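ATP-dependent DNA ligase (Mycobacterium tuberculosis, PDB 6NHZ) ligates double-stranded DNA at the expense of ATP and, together with Ku, repairs double-strand breaks by non-homologous end joining. Local coordinates at residues A[26-31]-A[163-168]; A[31-36]-A[90-95]; A[194-199]-A[274-279]; A[243-248]-A[268-273]. The protein carries 1 engineered substitution. All coordinates share one frame; numbering follows the deposited sequence.

Contact 1 (A[26-31]-A[163-168]). Engineered in segment 26-31: Met31 (natural residue Lys). With ATP (adenosine-5'-triphosphate), chain B.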
# COMPACT_ATOMS: atom_id res chain seq x y z
N TRP A 26 -20.58 -1.01 -11.65
CA TRP A 26 -19.37 -0.93 -10.83
C TRP A 26 -18.49 0.24 -11.26
O TRP A 26 -18.27 0.45 -12.45
CB TRP A 26 -18.56 -2.22 -10.95
CG TRP A 26 -19.28 -3.38 -10.38
CD1 TRP A 26 -20.17 -4.18 -11.02
CD2 TRP A 26 -19.19 -3.85 -9.04
NE1 TRP A 26 -20.65 -5.15 -10.14
CE2 TRP A 26 -20.05 -4.96 -8.92
CE3 TRP A 26 -18.45 -3.45 -7.92
CZ2 TRP A 26 -20.21 -5.66 -7.73
CZ3 TRP A 26 -18.60 -4.15 -6.73
CH2 TRP A 26 -19.46 -5.25 -6.66
N ALA A 27 -17.98 0.97 -10.27
CA ALA A 27 -16.97 2.00 -10.49
C ALA A 27 -15.59 1.38 -10.33
O ALA A 27 -15.27 0.84 -9.26
CB ALA A 27 -17.15 3.14 -9.50
N PHE A 28 -14.75 1.48 -11.37
CA PHE A 28 -13.42 0.88 -11.32
C PHE A 28 -12.39 1.95 -10.95
O PHE A 28 -12.10 2.85 -11.75
CB PHE A 28 -13.09 0.21 -12.65
CG PHE A 28 -14.12 -0.81 -13.05
CD1 PHE A 28 -14.38 -1.90 -12.23
CD2 PHE A 28 -14.82 -0.69 -14.23
CE1 PHE A 28 -15.32 -2.84 -12.59
CE2 PHE A 28 -15.78 -1.64 -14.60
CZ PHE A 28 -16.02 -2.71 -13.78
N GLU A 29 -11.85 1.87 -9.74
CA GLU A 29 -10.76 2.74 -9.31
C GLU A 29 -9.41 2.03 -9.42
O GLU A 29 -9.31 0.82 -9.25
CB GLU A 29 -10.97 3.18 -7.86
CG GLU A 29 -12.19 4.05 -7.62
CD GLU A 29 -12.27 4.54 -6.20
OE1 GLU A 29 -11.21 4.58 -5.53
OE2 GLU A 29 -13.36 4.89 -5.74
N GLY A 30 -8.36 2.81 -9.64
CA GLY A 30 -7.02 2.28 -9.44
C GLY A 30 -6.75 1.99 -7.97
O GLY A 30 -7.28 2.64 -7.06
N MET A 31 -5.93 0.96 -7.73
CA MET A 31 -5.52 0.60 -6.38
C MET A 31 -4.17 1.24 -6.08
O MET A 31 -3.20 0.98 -6.79
CB MET A 31 -5.44 -0.93 -6.23
CG MET A 31 -4.98 -1.38 -4.86
SD MET A 31 -4.67 -3.20 -4.79
CE MET A 31 -6.31 -3.83 -5.10
N GLU A 163 -1.24 -1.05 -8.66
CA GLU A 163 -1.25 -2.28 -7.88
C GLU A 163 -2.36 -3.23 -8.30
O GLU A 163 -2.25 -4.45 -8.10
CB GLU A 163 -1.39 -1.89 -6.41
CG GLU A 163 -1.09 -2.96 -5.41
CD GLU A 163 -1.15 -2.43 -3.99
OE1 GLU A 163 -1.79 -1.38 -3.76
OE2 GLU A 163 -0.54 -3.07 -3.11
N GLY A 164 -3.43 -2.70 -8.87
CA GLY A 164 -4.63 -3.45 -9.15
C GLY A 164 -5.79 -2.49 -9.37
O GLY A 164 -5.58 -1.31 -9.65
N VAL A 165 -7.00 -3.02 -9.22
CA VAL A 165 -8.24 -2.25 -9.33
C VAL A 165 -9.08 -2.53 -8.09
O VAL A 165 -9.10 -3.66 -7.58
CB VAL A 165 -9.05 -2.64 -10.59
CG1 VAL A 165 -10.49 -2.10 -10.52
CG2 VAL A 165 -8.35 -2.18 -11.87
N ILE A 166 -9.80 -1.53 -7.62
CA ILE A 166 -10.90 -1.77 -6.69
C ILE A 166 -12.19 -1.33 -7.37
O ILE A 166 -12.35 -0.15 -7.75
CB ILE A 166 -10.69 -1.06 -5.35
CG1 ILE A 166 -9.33 -1.47 -4.76
CG2 ILE A 166 -11.86 -1.40 -4.40
CD1 ILE A 166 -9.26 -1.30 -3.26
N ALA A 167 -13.09 -2.29 -7.57
CA ALA A 167 -14.42 -2.07 -8.09
C ALA A 167 -15.35 -1.78 -6.92
O ALA A 167 -15.44 -2.56 -5.97
CB ALA A 167 -14.90 -3.30 -8.85
N LYS A 168 -16.06 -0.66 -6.99
CA LYS A 168 -17.00 -0.29 -5.95
C LYS A 168 -18.39 -0.20 -6.56
O LYS A 168 -18.56 0.47 -7.59
CB LYS A 168 -16.58 1.04 -5.30
CG LYS A 168 -15.13 1.00 -4.77
CD LYS A 168 -14.70 2.29 -4.10
CE LYS A 168 -13.26 2.20 -3.65
NZ LYS A 168 -12.76 3.51 -3.12
PG ATP B . -6.68 -4.94 3.81
O1G ATP B . -7.83 -5.03 2.84
O2G ATP B . -7.00 -5.52 5.15
O3G ATP B . -6.02 -3.58 3.87
PB ATP B . -4.10 -5.62 2.65
O1B ATP B . -3.53 -6.93 2.18
O2B ATP B . -3.32 -4.69 3.54
O3B ATP B . -5.55 -5.98 3.29
PA ATP B . -4.48 -5.30 -0.16
O1A ATP B . -5.06 -6.69 -0.23
O2A ATP B . -3.15 -4.99 -0.78
O3A ATP B . -4.50 -4.77 1.36
O5' ATP B . -5.55 -4.23 -0.74
C5' ATP B . -5.05 -2.95 -1.11
C4' ATP B . -5.13 -1.99 0.07
O4' ATP B . -5.01 -0.62 -0.34
C3' ATP B . -6.45 -2.08 0.79
O3' ATP B . -6.23 -1.72 2.15
C2' ATP B . -7.25 -0.97 0.18
O2' ATP B . -8.30 -0.59 1.08
C1' ATP B . -6.21 0.12 -0.04
N9 ATP B . -6.57 0.90 -1.25
C8 ATP B . -5.74 1.22 -2.25
N7 ATP B . -6.38 1.91 -3.22
C5 ATP B . -7.66 2.03 -2.83
C6 ATP B . -8.89 2.65 -3.38
N6 ATP B . -8.90 3.28 -4.58
N1 ATP B . -10.01 2.55 -2.65
C2 ATP B . -10.06 1.93 -1.46
N3 ATP B . -8.98 1.34 -0.90
C4 ATP B . -7.78 1.36 -1.53
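The indole of Trp26 and the phenyl ring of Phe28 both meet strand 164-168 at their edges. Ala167 O lies near the indole plane, 3.6 Å from Trp26 CZ3, while Ala167 CB abuts the edge of the Phe28 ring, 3.7 Å from CD1; Trp26 O sits above one face of that ring. The third flat group is adenine, with Ile166 CD1 beneath one face, 3.5 Å from C4. Paired antiparallel bonds such as Ala27 N to Lys168 O (2.8 Å) join the strands. Residues 163-168, EGVIAK, form nucleotidyltransferase motif IV, so this ladder builds one wall of the ATP pocket. Adenine is read at its amino edge: ATP N6 gives Glu29 OE1 a nearly straight bond (2.8 Å, 175°) and also donates to Gly30 O. Lys168, extended beyond CG, brings NZ to ATP N1 (3.0 Å) and into a salt bridge with Glu29 OE2 (3.0 Å), an oxygen also bonded to Tyr124 OH. The engineered Met31, a lysine in the natural sequence, has CG anti to its backbone N (chi1 178°), then bends at chi3 to lay CE against Ile166 CG1. Glu163 OE1 comes within 3.4 Å of Met31 CG.

Contact 2 (A[31-36]-A[90-95]). Engineered in segment 31-36: Met31 (natural residue Lys). With ATP (adenosine-5'-triphosphate), chain B.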
# COMPACT_ATOMS: atom_id res chain seq x y z
N MET A 31 -5.93 0.96 -7.73
CA MET A 31 -5.52 0.60 -6.38
C MET A 31 -4.17 1.24 -6.08
O MET A 31 -3.20 0.98 -6.79
CB MET A 31 -5.44 -0.93 -6.23
CG MET A 31 -4.98 -1.38 -4.86
SD MET A 31 -4.67 -3.20 -4.79
CE MET A 31 -6.31 -3.83 -5.10
N TRP A 32 -4.14 2.10 -5.04
CA TRP A 32 -2.99 2.95 -4.72
C TRP A 32 -2.22 2.34 -3.55
O TRP A 32 -2.76 2.17 -2.46
CB TRP A 32 -3.46 4.38 -4.37
CG TRP A 32 -4.50 4.92 -5.32
CD1 TRP A 32 -5.73 5.41 -5.00
CD2 TRP A 32 -4.40 4.96 -6.75
NE1 TRP A 32 -6.40 5.77 -6.15
CE2 TRP A 32 -5.60 5.49 -7.23
CE3 TRP A 32 -3.41 4.59 -7.66
CZ2 TRP A 32 -5.84 5.67 -8.59
CZ3 TRP A 32 -3.64 4.77 -9.01
CH2 TRP A 32 -4.85 5.31 -9.46
N ASP A 33 -0.95 2.00 -3.79
CA ASP A 33 -0.13 1.42 -2.73
C ASP A 33 0.43 2.56 -1.90
O ASP A 33 1.50 3.10 -2.18
CB ASP A 33 1.00 0.57 -3.29
CG ASP A 33 1.53 -0.43 -2.28
OD1 ASP A 33 1.08 -0.41 -1.12
OD2 ASP A 33 2.41 -1.22 -2.64
N GLY A 34 -0.31 2.95 -0.86
CA GLY A 34 0.11 4.01 0.04
C GLY A 34 -0.35 3.72 1.44
O GLY A 34 -0.38 2.56 1.87
N TYR A 35 -0.72 4.77 2.16
CA TYR A 35 -1.25 4.69 3.51
C TYR A 35 -2.71 5.15 3.47
O TYR A 35 -3.00 6.24 2.96
CB TYR A 35 -0.42 5.56 4.46
CG TYR A 35 -0.70 5.44 5.94
CD1 TYR A 35 -1.34 6.48 6.63
CD2 TYR A 35 -0.27 4.34 6.68
CE1 TYR A 35 -1.58 6.41 7.99
CE2 TYR A 35 -0.50 4.27 8.05
CZ TYR A 35 -1.16 5.31 8.70
OH TYR A 35 -1.40 5.28 10.05
N ARG A 36 -3.61 4.32 3.98
CA ARG A 36 -5.03 4.68 4.01
C ARG A 36 -5.27 5.79 5.04
O ARG A 36 -4.81 5.72 6.18
CB ARG A 36 -5.86 3.44 4.35
CG ARG A 36 -7.37 3.64 4.32
CD ARG A 36 -7.87 3.77 2.89
NE ARG A 36 -9.32 3.85 2.85
CZ ARG A 36 -10.12 2.79 2.91
NH1 ARG A 36 -9.59 1.57 3.01
NH2 ARG A 36 -11.45 2.94 2.88
N PRO A 90 2.72 5.14 -7.02
CA PRO A 90 2.88 5.19 -5.56
C PRO A 90 3.76 4.05 -5.09
O PRO A 90 3.64 2.91 -5.55
CB PRO A 90 1.44 5.06 -5.05
CG PRO A 90 0.60 5.61 -6.15
CD PRO A 90 1.30 5.15 -7.41
N SER A 91 4.69 4.37 -4.20
CA SER A 91 5.63 3.39 -3.67
C SER A 91 5.39 3.24 -2.18
O SER A 91 5.48 4.22 -1.43
CB SER A 91 7.08 3.81 -3.93
OG SER A 91 7.97 3.06 -3.13
N PHE A 92 5.10 2.02 -1.73
CA PHE A 92 4.89 1.79 -0.31
C PHE A 92 6.17 2.03 0.48
O PHE A 92 6.16 2.71 1.51
CB PHE A 92 4.36 0.37 -0.08
CG PHE A 92 4.25 -0.01 1.38
CD1 PHE A 92 5.15 -0.89 1.95
CD2 PHE A 92 3.24 0.51 2.17
CE1 PHE A 92 5.05 -1.24 3.28
CE2 PHE A 92 3.13 0.16 3.51
CZ PHE A 92 4.04 -0.71 4.06
N SER A 93 7.29 1.50 -0.02
CA SER A 93 8.55 1.64 0.71
C SER A 93 9.01 3.09 0.77
O SER A 93 9.55 3.53 1.80
CB SER A 93 9.61 0.74 0.07
OG SER A 93 10.13 1.30 -1.12
N GLN A 94 8.80 3.87 -0.29
CA GLN A 94 9.14 5.28 -0.22
C GLN A 94 8.22 6.04 0.72
O GLN A 94 8.60 7.10 1.22
CB GLN A 94 9.12 5.91 -1.61
CG GLN A 94 10.27 5.43 -2.47
CD GLN A 94 10.46 6.29 -3.68
OE1 GLN A 94 10.22 7.50 -3.65
NE2 GLN A 94 10.91 5.68 -4.78
N MET A 95 7.02 5.53 0.96
CA MET A 95 6.14 6.14 1.95
C MET A 95 6.63 5.85 3.36
O MET A 95 6.69 6.76 4.20
CB MET A 95 4.70 5.62 1.77
CG MET A 95 3.78 5.93 2.94
SD MET A 95 3.49 7.70 3.09
CE MET A 95 2.63 8.00 1.56
PG ATP B . -6.68 -4.94 3.81
O1G ATP B . -7.83 -5.03 2.84
O2G ATP B . -7.00 -5.52 5.15
O3G ATP B . -6.02 -3.58 3.87
PB ATP B . -4.10 -5.62 2.65
O1B ATP B . -3.53 -6.93 2.18
O2B ATP B . -3.32 -4.69 3.54
O3B ATP B . -5.55 -5.98 3.29
PA ATP B . -4.48 -5.30 -0.16
O1A ATP B . -5.06 -6.69 -0.23
O2A ATP B . -3.15 -4.99 -0.78
O3A ATP B . -4.50 -4.77 1.36
O5' ATP B . -5.55 -4.23 -0.74
C5' ATP B . -5.05 -2.95 -1.11
C4' ATP B . -5.13 -1.99 0.07
O4' ATP B . -5.01 -0.62 -0.34
C3' ATP B . -6.45 -2.08 0.79
O3' ATP B . -6.23 -1.72 2.15
C2' ATP B . -7.25 -0.97 0.18
O2' ATP B . -8.30 -0.59 1.08
C1' ATP B . -6.21 0.12 -0.04
N9 ATP B . -6.57 0.90 -1.25
C8 ATP B . -5.74 1.22 -2.25
N7 ATP B . -6.38 1.91 -3.22
C5 ATP B . -7.66 2.03 -2.83
C6 ATP B . -8.89 2.65 -3.38
N6 ATP B . -8.90 3.28 -4.58
N1 ATP B . -10.01 2.55 -2.65
C2 ATP B . -10.06 1.93 -1.46
N3 ATP B . -8.98 1.34 -0.90
C4 ATP B . -7.78 1.36 -1.53
O HOH W 1 3.08 5.48 -1.39
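The carboxylate of Asp33 overlaps the CB of Phe92: that methylene lies over one face of the group, 3.5 Å from OD1, and the carboxylate plane is only 9° from that of the phenyl ring. With CG turned away from the backbone N (chi1 -159°), the acid reaches outward to its main partner, Arg295, which forms a salt bridge with OD1 and a cation-pi contact with the Phe92 ring. Behind it the backbone is packed as closely, with Pro90 CB 3.5 Å from Asp33 O. A water spans the two segments, donating to Asp33 O (3.0 Å) and to Ser91 O (2.7 Å). Residues 31-34 occupy the KxDG motif of the nucleotidyltransferases, whose first position is here the engineered Met31, and Asp33 centres an inverse gamma turn within it. Its OD2 lies close to Glu163 OE2; bound magnesium lies near both side chains, consistent with the two acids serving one metal site. Just upstream, Trp32 N donates a straight bond to ATP N7 (2.9 Å, 169°), while the Trp32 ring brings CE3 to 4.4 Å from Pro90 CG and meets Trp107 and Trp162 edge to face. Helix 92-96 starts next to Asp33, and Ser91 is its N-cap: OG accepts from Gln94 N (3.1 Å). Farther along, Tyr35 CB touches Met95 CG at 4.5 Å, and the ring of Tyr35 leads away to meet that of Tyr60.

Contact 3 (A[194-199]-A[274-279])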
# COMPACT_ATOMS: atom_id res chain seq x y z
N VAL A 194 8.73 -12.99 3.61
CA VAL A 194 9.99 -13.73 3.66
C VAL A 194 10.80 -13.30 4.87
O VAL A 194 10.58 -12.23 5.45
CB VAL A 194 10.83 -13.51 2.38
CG1 VAL A 194 10.13 -14.11 1.17
CG2 VAL A 194 11.10 -12.02 2.19
N VAL A 195 11.76 -14.14 5.25
CA VAL A 195 12.72 -13.82 6.31
C VAL A 195 14.06 -13.52 5.66
O VAL A 195 14.52 -14.25 4.77
CB VAL A 195 12.81 -14.96 7.34
CG1 VAL A 195 13.84 -14.67 8.40
CG2 VAL A 195 11.45 -15.19 8.00
N ILE A 196 14.69 -12.43 6.08
CA ILE A 196 15.98 -12.04 5.53
C ILE A 196 17.07 -12.87 6.19
O ILE A 196 17.12 -12.97 7.43
CB ILE A 196 16.23 -10.53 5.73
CG1 ILE A 196 15.08 -9.74 5.14
CG2 ILE A 196 17.55 -10.12 5.06
CD1 ILE A 196 14.89 -10.00 3.67
N GLY A 197 17.93 -13.46 5.37
CA GLY A 197 18.94 -14.39 5.86
C GLY A 197 20.36 -13.92 5.62
O GLY A 197 21.31 -14.46 6.19
N GLY A 198 20.51 -12.93 4.76
CA GLY A 198 21.81 -12.34 4.48
C GLY A 198 21.64 -11.17 3.54
O GLY A 198 20.54 -10.90 3.04
N TRP A 199 22.75 -10.48 3.29
CA TRP A 199 22.75 -9.34 2.38
C TRP A 199 24.10 -9.22 1.69
O TRP A 199 25.14 -9.62 2.24
CB TRP A 199 22.42 -8.04 3.13
CG TRP A 199 23.41 -7.73 4.21
CD1 TRP A 199 23.34 -8.11 5.52
CD2 TRP A 199 24.62 -6.97 4.07
NE1 TRP A 199 24.44 -7.63 6.21
CE2 TRP A 199 25.23 -6.92 5.34
CE3 TRP A 199 25.23 -6.32 3.00
CZ2 TRP A 199 26.43 -6.27 5.56
CZ3 TRP A 199 26.43 -5.66 3.22
CH2 TRP A 199 27.02 -5.64 4.49
N LEU A 274 14.43 -10.46 10.70
CA LEU A 274 13.64 -9.48 9.97
C LEU A 274 12.70 -10.17 8.99
O LEU A 274 13.12 -11.02 8.20
CB LEU A 274 14.54 -8.49 9.24
CG LEU A 274 15.44 -7.61 10.12
CD1 LEU A 274 16.52 -6.92 9.30
CD2 LEU A 274 14.61 -6.59 10.87
N VAL A 275 11.42 -9.80 9.05
CA VAL A 275 10.42 -10.22 8.06
C VAL A 275 10.19 -9.07 7.09
O VAL A 275 9.93 -7.93 7.50
CB VAL A 275 9.10 -10.63 8.73
CG1 VAL A 275 8.07 -10.97 7.66
CG2 VAL A 275 9.31 -11.80 9.69
N ALA A 276 10.28 -9.37 5.79
CA ALA A 276 10.01 -8.41 4.73
C ALA A 276 8.91 -8.98 3.83
O ALA A 276 8.44 -10.11 4.02
CB ALA A 276 11.27 -8.10 3.91
N GLU A 277 8.51 -8.19 2.84
CA GLU A 277 7.46 -8.59 1.91
C GLU A 277 7.90 -8.23 0.50
O GLU A 277 8.48 -7.17 0.28
CB GLU A 277 6.12 -7.92 2.25
CG GLU A 277 4.97 -8.28 1.31
CD GLU A 277 3.77 -7.34 1.44
OE1 GLU A 277 3.07 -7.11 0.43
OE2 GLU A 277 3.53 -6.85 2.56
N VAL A 278 7.62 -9.13 -0.44
CA VAL A 278 8.03 -8.93 -1.82
C VAL A 278 6.86 -9.28 -2.74
O VAL A 278 5.98 -10.06 -2.40
CB VAL A 278 9.27 -9.77 -2.20
CG1 VAL A 278 10.47 -9.39 -1.33
CG2 VAL A 278 8.95 -11.26 -2.08
N ARG A 279 6.88 -8.69 -3.93
CA ARG A 279 5.96 -9.08 -4.99
C ARG A 279 6.71 -9.98 -5.96
O ARG A 279 7.92 -9.87 -6.12
CB ARG A 279 5.39 -7.86 -5.73
CG ARG A 279 6.02 -7.59 -7.09
CD ARG A 279 5.52 -6.28 -7.72
NE ARG A 279 5.79 -6.25 -9.16
CZ ARG A 279 5.52 -5.22 -9.96
NH1 ARG A 279 4.96 -4.12 -9.48
NH2 ARG A 279 5.81 -5.30 -11.26
O HOH W 2 16.90 -11.34 9.70
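Val194 starts the contact with a reciprocal pair of backbone bonds to Ala276: its N donates to Ala276 O and its O accepts from Ala276 N, both at 2.9 Å. The same carbonyl takes a CA-H···O contact from Val275 CA (3.3 Å). With CG1 of Val194 anti to the carbonyl carbon (chi1 -66°), CG2 is left between the backbone N and that carbon and faces Ala276, 4.3 Å from CB, and touches Val278 CG1 as well. Val195 turns to the other face of the sheet, beside Val275; their CG2 atoms meet at 4.4 Å. Each of these two valines sets its CG1 against a carbonyl of the opposing strand, Val195 against Leu274 O and Val275 against Val194 O. At Ile196 the N donates to Leu274 O (3.0 Å), and the side chain reaches back to place CD1 4.1 Å from Ala276 CB. Direct pairing gives way here to a water that donates to Ile196 O (2.8 Å) and accepts from Leu274 N (2.8 Å). The N-to-C directions of the short strands make 116°, not the 180° of a flat antiparallel pair, as suits the coiled sheet of an OB fold. Strand 212-219 runs along the other edge of strand 190-200, with Met215 against both Val194 and Val278. Strand 293-297 flanks 275-280, bringing Trp294 onto Ala276, while Leu274 packs under helix 236-245 through Met244 and Leu245.

Contact 4 (A[243-248]-A[268-273])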
# COMPACT_ATOMS: atom_id res chain seq x y z
N GLU A 243 21.24 -0.45 9.57
CA GLU A 243 21.15 -0.38 11.02
C GLU A 243 20.33 -1.52 11.60
O GLU A 243 20.63 -2.01 12.71
CB GLU A 243 20.54 0.95 11.47
CG GLU A 243 21.26 2.18 10.95
CD GLU A 243 22.68 2.30 11.44
OE1 GLU A 243 22.97 1.86 12.57
OE2 GLU A 243 23.52 2.84 10.68
N MET A 244 19.30 -1.96 10.89
CA MET A 244 18.54 -3.11 11.37
C MET A 244 19.33 -4.41 11.22
O MET A 244 19.17 -5.32 12.04
CB MET A 244 17.21 -3.17 10.64
CG MET A 244 16.51 -1.83 10.66
SD MET A 244 15.02 -1.90 9.68
CE MET A 244 14.03 -2.95 10.74
N LEU A 245 20.21 -4.48 10.22
CA LEU A 245 20.97 -5.71 9.97
C LEU A 245 22.18 -5.83 10.89
O LEU A 245 22.49 -6.93 11.36
CB LEU A 245 21.40 -5.78 8.51
CG LEU A 245 20.27 -6.01 7.49
CD1 LEU A 245 20.74 -5.75 6.07
CD2 LEU A 245 19.71 -7.42 7.63
N ALA A 246 22.86 -4.71 11.17
CA ALA A 246 24.08 -4.67 11.97
C ALA A 246 24.01 -5.52 13.24
O ALA A 246 24.86 -6.40 13.42
CB ALA A 246 24.43 -3.22 12.33
N PRO A 247 23.02 -5.34 14.13
CA PRO A 247 23.00 -6.15 15.36
C PRO A 247 22.78 -7.63 15.09
O PRO A 247 23.04 -8.45 15.98
CB PRO A 247 21.83 -5.56 16.17
CG PRO A 247 21.33 -4.38 15.40
CD PRO A 247 21.77 -4.56 13.99
N LEU A 248 22.31 -7.99 13.90
CA LEU A 248 21.95 -9.37 13.60
C LEU A 248 23.10 -10.18 13.01
O LEU A 248 22.93 -11.39 12.82
CB LEU A 248 20.75 -9.41 12.65
CG LEU A 248 19.58 -8.50 13.06
CD1 LEU A 248 18.40 -8.64 12.09
CD2 LEU A 248 19.14 -8.81 14.48
N THR A 268 27.03 -11.54 3.86
CA THR A 268 27.09 -11.58 5.31
C THR A 268 25.77 -12.17 5.80
O THR A 268 24.71 -11.72 5.37
CB THR A 268 27.31 -10.18 5.92
OG1 THR A 268 28.51 -9.61 5.39
CG2 THR A 268 27.45 -10.27 7.43
N TYR A 269 25.84 -13.17 6.65
CA TYR A 269 24.60 -13.77 7.13
C TYR A 269 24.09 -13.02 8.35
O TYR A 269 24.84 -12.38 9.09
CB TYR A 269 24.80 -15.26 7.45
CG TYR A 269 25.07 -16.08 6.21
CD1 TYR A 269 24.10 -16.23 5.22
CD2 TYR A 269 26.29 -16.70 6.02
CE1 TYR A 269 24.35 -16.97 4.07
CE2 TYR A 269 26.55 -17.44 4.87
CZ TYR A 269 25.58 -17.58 3.91
OH TYR A 269 25.84 -18.32 2.77
N VAL A 270 22.78 -13.07 8.54
CA VAL A 270 22.14 -12.46 9.69
C VAL A 270 21.28 -13.51 10.36
O VAL A 270 20.82 -14.46 9.73
CB VAL A 270 21.29 -11.23 9.29
CG1 VAL A 270 22.19 -10.12 8.77
CG2 VAL A 270 20.25 -11.62 8.25
N LYS A 271 21.10 -13.36 11.66
CA LYS A 271 20.14 -14.20 12.34
C LYS A 271 18.78 -14.00 11.69
O LYS A 271 18.45 -12.89 11.26
CB LYS A 271 20.10 -13.87 13.83
CG LYS A 271 21.41 -14.19 14.52
CD LYS A 271 21.51 -13.60 15.90
CE LYS A 271 22.77 -14.07 16.57
NZ LYS A 271 22.87 -15.56 16.50
N PRO A 272 17.98 -15.07 11.54
CA PRO A 272 16.72 -14.95 10.79
C PRO A 272 15.65 -14.23 11.58
O PRO A 272 14.76 -14.87 12.16
CB PRO A 272 16.33 -16.41 10.54
CG PRO A 272 16.97 -17.17 11.67
CD PRO A 272 18.26 -16.45 11.96
N ALA A 273 15.70 -12.90 11.61
CA ALA A 273 14.82 -12.11 12.47
C ALA A 273 13.92 -11.16 11.71
O ALA A 273 12.73 -11.05 12.04
CB ALA A 273 15.65 -11.32 13.49
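This is a helix-to-strand contact in the OB-fold domain, where the end of helix 236-245 and the single 3-10 turn after it pack against strand 268-270 and the bend that follows. The helix follows strand 222-229, and strand 249-250 and helix 261-264 come before strand 268-270, so the contact brings the helix end back onto the curled sheet. Leu245 and Leu248 form the helix-side surface, one turn apart, and Leu248 N bonds back to Leu245 O (2.8 Å) to close that turn. Val270 stands between them. Its CG1, anti to the carbonyl carbon (chi1 -66°), meets Leu245 CD2 at 3.8 Å, the two side chains crossing at a slant, while its CB lies 3.9 Å from Leu248 CB. One backbone bond links the two segments: Lys271 N donates to Leu248 O (2.9 Å, 167°), and Val270 CA adds a CA-H···O contact to the same oxygen at 3.4 Å. The aliphatic part of Lys271 also lies by this carbonyl, with CG 3.6 Å from Leu248 O, before the chain leads away. Beyond the contact, Trp199 of strand 190-200 packs against both Leu245 and Val270, and Leu274 also touches Leu245. The chain then bends in an inverse gamma turn centred on Pro272, with Ala273 N making a weak bond to Lys271 O. After the bend, Ala273 turns its CB toward the 3-10 turn, where it meets Leu248 CD1 at 4.1 Å.

Overall arrangement
From the N terminus, strand 26-30 opens contact 1, which closes at 163-168. Nested in that long loop is contact 2, joining 31-36 to 90-95. The two share Met31, both touch ATP and meet where Glu163 packs on Asp33. Contact 1 pairs two strands of one sheet; contact 2 sets the start of strand 35-42, in the other sheet, against helix 92-96; residues 31-34 link these sheets. Next in series, contact 3 closes the loop from 194-199 to 274-279 in the OB-fold domain, with contact 4 nested inside it. Strand 190-200 pairs with 268-270 and 275-280, so contacts 3 and 4 touch, their centres about 11 Å apart. Contacts 1 and 4 lie farthest apart (centres about 39 Å).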